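Local coordinates for protein gamma-glutamyltransferase 1 Threonine peptidase. MEROPS family T03 (Pseudomonas nitroreducens, PDB 7D9E) that transfers the gamma-glutamyl group of glutathione and related compounds to amino acids or peptides, or to water, at residues 102-105 with 106-110. Residues are numbered along the deposited sequence; the frame is centred on the assembly and turned at random.
Sequences FQVL and NNVYD
Phe102 and Asn106 meet one turn apart in a local, intrahelical contact at the C-terminal end of helix 97-109, whose Leu105 and Tyr109 side chains pack on strands 77-81 and 84-90. Four successive i+4 backbone bonds, such as Asn106 N to Phe102 O (2.9 Å), define the alpha-helix. The amide of Asn106 stands steeply on the Phe102 ring, their planes 73° apart, with ND2 3.5 Å above the ring centre and OD1 3.4 Å from CE1. With CG anti to the backbone N (chi1 178°), the Phe102 ring projects outward from the helix; Asn106, its CG beside the backbone N (chi1 -68°), folds its amide back over the ring. With an alanine in place of Phe102, the Asn106 amide would probably lose the ring face under ND2 and be held mainly by its polar partners. Leu105 and Tyr109 run side by side, Leu105 CD2 4.0 Å from Tyr109 CE2, while Leu105 O lies at the tyrosine ring edge, 3.4 Å from Tyr109 CD2. Asn106 ND2 also forms a hydrogen bond with Tyr299 OH of the partner chain, whose Lys282 makes a salt bridge with Asp110. The buried amide thus combines aromatic packing with a polar bond to the neighbouring subunit.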
ATOM      1  N   PHE B 102      -5.885   6.918   8.916  1.00 15.83           N
ATOM      2  CA  PHE B 102      -6.563   8.019   9.592  1.00 14.49           C
ATOM      3  C   PHE B 102      -7.193   7.553  10.892  1.00 15.37           C
ATOM      4  O   PHE B 102      -7.071   8.226  11.918  1.00 16.73           O
ATOM      5  CB  PHE B 102      -7.622   8.569   8.636  1.00 17.11           C
ATOM      6  CG  PHE B 102      -8.475   9.687   9.181  1.00 17.29           C
ATOM      7  CD1 PHE B 102      -7.919  10.803   9.803  1.00 18.15           C
ATOM      8  CD2 PHE B 102      -9.846   9.661   8.976  1.00 20.11           C
ATOM      9  CE1 PHE B 102      -8.733  11.851  10.213  1.00 19.37           C
ATOM     10  CE2 PHE B 102     -10.647  10.704   9.402  1.00 21.14           C
ATOM     11  CZ  PHE B 102     -10.086  11.785  10.009  1.00 17.57           C
ATOM     12  N   GLN B 103      -7.874   6.401  10.867  1.00 15.19           N
ATOM     13  CA  GLN B 103      -8.497   5.897  12.084  1.00 14.26           C
ATOM     14  C   GLN B 103      -7.449   5.569  13.132  1.00 15.49           C
ATOM     15  O   GLN B 103      -7.605   5.926  14.296  1.00 15.97           O
ATOM     16  CB  GLN B 103      -9.377   4.684  11.761  1.00 14.84           C
ATOM     17  CG  GLN B 103     -10.695   5.103  11.086  1.00 16.44           C
ATOM     18  CD  GLN B 103     -11.438   3.934  10.479  1.00 16.28           C
ATOM     19  OE1 GLN B 103     -12.319   3.338  11.120  1.00 16.84           O
ATOM     20  NE2 GLN B 103     -11.095   3.596   9.244  1.00 15.83           N
ATOM     21  N   VAL B 104      -6.354   4.924  12.735  1.00 15.79           N
ATOM     22  CA  VAL B 104      -5.323   4.619  13.719  1.00 14.64           C
ATOM     23  C   VAL B 104      -4.743   5.905  14.307  1.00 14.73           C
ATOM     24  O   VAL B 104      -4.505   5.993  15.522  1.00 16.80           O
ATOM     25  CB  VAL B 104      -4.245   3.692  13.140  1.00 15.88           C
ATOM     26  CG1 VAL B 104      -3.096   3.507  14.130  1.00 16.92           C
ATOM     27  CG2 VAL B 104      -4.831   2.321  12.778  1.00 17.39           C
ATOM     28  N   LEU B 105      -4.494   6.916  13.458  1.00 15.35           N
ATOM     29  CA  LEU B 105      -3.985   8.192  13.961  1.00 16.95           C
ATOM     30  C   LEU B 105      -4.971   8.828  14.930  1.00 17.53           C
ATOM     31  O   LEU B 105      -4.574   9.378  15.970  1.00 19.20           O
ATOM     32  CB  LEU B 105      -3.689   9.142  12.798  1.00 17.05           C
ATOM     33  CG  LEU B 105      -2.534   8.728  11.897  1.00 19.60           C
ATOM     34  CD1 LEU B 105      -2.504   9.651  10.671  1.00 19.20           C
ATOM     35  CD2 LEU B 105      -1.210   8.792  12.619  1.00 20.70           C
ATOM     36  N   ASN B 106      -6.264   8.796  14.592  1.00 15.86           N
ATOM     37  CA  ASN B 106      -7.260   9.325  15.521  1.00 17.39           C
ATOM     38  C   ASN B 106      -7.214   8.575  16.850  1.00 17.54           C
ATOM     39  O   ASN B 106      -7.310   9.183  17.917  1.00 19.69           O
ATOM     40  CB  ASN B 106      -8.667   9.200  14.938  1.00 17.08           C
ATOM     41  CG  ASN B 106      -8.885  10.101  13.734  1.00 20.24           C
ATOM     42  OD1 ASN B 106      -8.098  10.995  13.454  1.00 20.85           O
ATOM     43  ND2 ASN B 106     -10.007   9.902  13.072  1.00 20.15           N
ATOM     44  N   ASN B 107      -7.051   7.258  16.794  1.00 17.06           N
ATOM     45  CA  ASN B 107      -7.046   6.452  18.015  1.00 17.13           C
ATOM     46  C   ASN B 107      -5.850   6.783  18.895  1.00 20.41           C
ATOM     47  O   ASN B 107      -5.976   6.845  20.127  1.00 19.88           O
ATOM     48  CB  ASN B 107      -7.028   4.982  17.606  1.00 15.73           C
ATOM     49  CG  ASN B 107      -8.295   4.576  16.897  1.00 16.57           C
ATOM     50  OD1 ASN B 107      -9.252   5.353  16.837  1.00 17.82           O
ATOM     51  ND2 ASN B 107      -8.323   3.359  16.369  1.00 18.92           N
ATOM     52  N   VAL B 108      -4.683   6.988  18.284  1.00 19.18           N
ATOM     53  CA  VAL B 108      -3.483   7.330  19.041  1.00 19.11           C
ATOM     54  C   VAL B 108      -3.535   8.767  19.544  1.00 20.39           C
ATOM     55  O   VAL B 108      -3.242   9.033  20.711  1.00 21.96           O
ATOM     56  CB  VAL B 108      -2.232   7.087  18.173  1.00 18.98           C
ATOM     57  CG1 VAL B 108      -0.995   7.648  18.854  1.00 21.17           C
ATOM     58  CG2 VAL B 108      -2.060   5.617  17.860  1.00 23.70           C
ATOM     59  N   TYR B 109      -3.866   9.721  18.668  1.00 19.77           N
ATOM     60  CA  TYR B 109      -3.674  11.139  18.959  1.00 19.68           C
ATOM     61  C   TYR B 109      -4.889  11.841  19.534  1.00 25.34           C
ATOM     62  O   TYR B 109      -4.733  12.870  20.205  1.00 29.93           O
ATOM     63  CB  TYR B 109      -3.180  11.879  17.702  1.00 21.53           C
ATOM     64  CG  TYR B 109      -1.764  11.526  17.375  1.00 21.46           C
ATOM     65  CD1 TYR B 109      -0.727  12.173  18.023  1.00 21.42           C
ATOM     66  CD2 TYR B 109      -1.448  10.564  16.444  1.00 22.40           C
ATOM     67  CE1 TYR B 109       0.589  11.865  17.759  1.00 24.52           C
ATOM     68  CE2 TYR B 109      -0.133  10.225  16.187  1.00 20.18           C
ATOM     69  CZ  TYR B 109       0.880  10.883  16.830  1.00 21.41           C
ATOM     70  OH  TYR B 109       2.197  10.600  16.619  1.00 25.84           O
ATOM     71  N   ASP B 110      -6.091  11.350  19.270  1.00 22.18           N
ATOM     72  CA  ASP B 110      -7.296  11.945  19.821  1.00 24.28           C
ATOM     73  C   ASP B 110      -7.899  11.128  20.946  1.00 24.34           C
ATOM     74  O   ASP B 110      -8.293  11.695  21.958  1.00 28.17           O
ATOM     75  CB  ASP B 110      -8.336  12.154  18.714  1.00 22.99           C
ATOM     76  CG  ASP B 110      -7.873  13.179  17.672  1.00 33.85           C
ATOM     77  OD1 ASP B 110      -6.827  13.832  17.883  1.00 38.86           O
ATOM     78  OD2 ASP B 110      -8.555  13.320  16.634  1.00 38.63           O
TER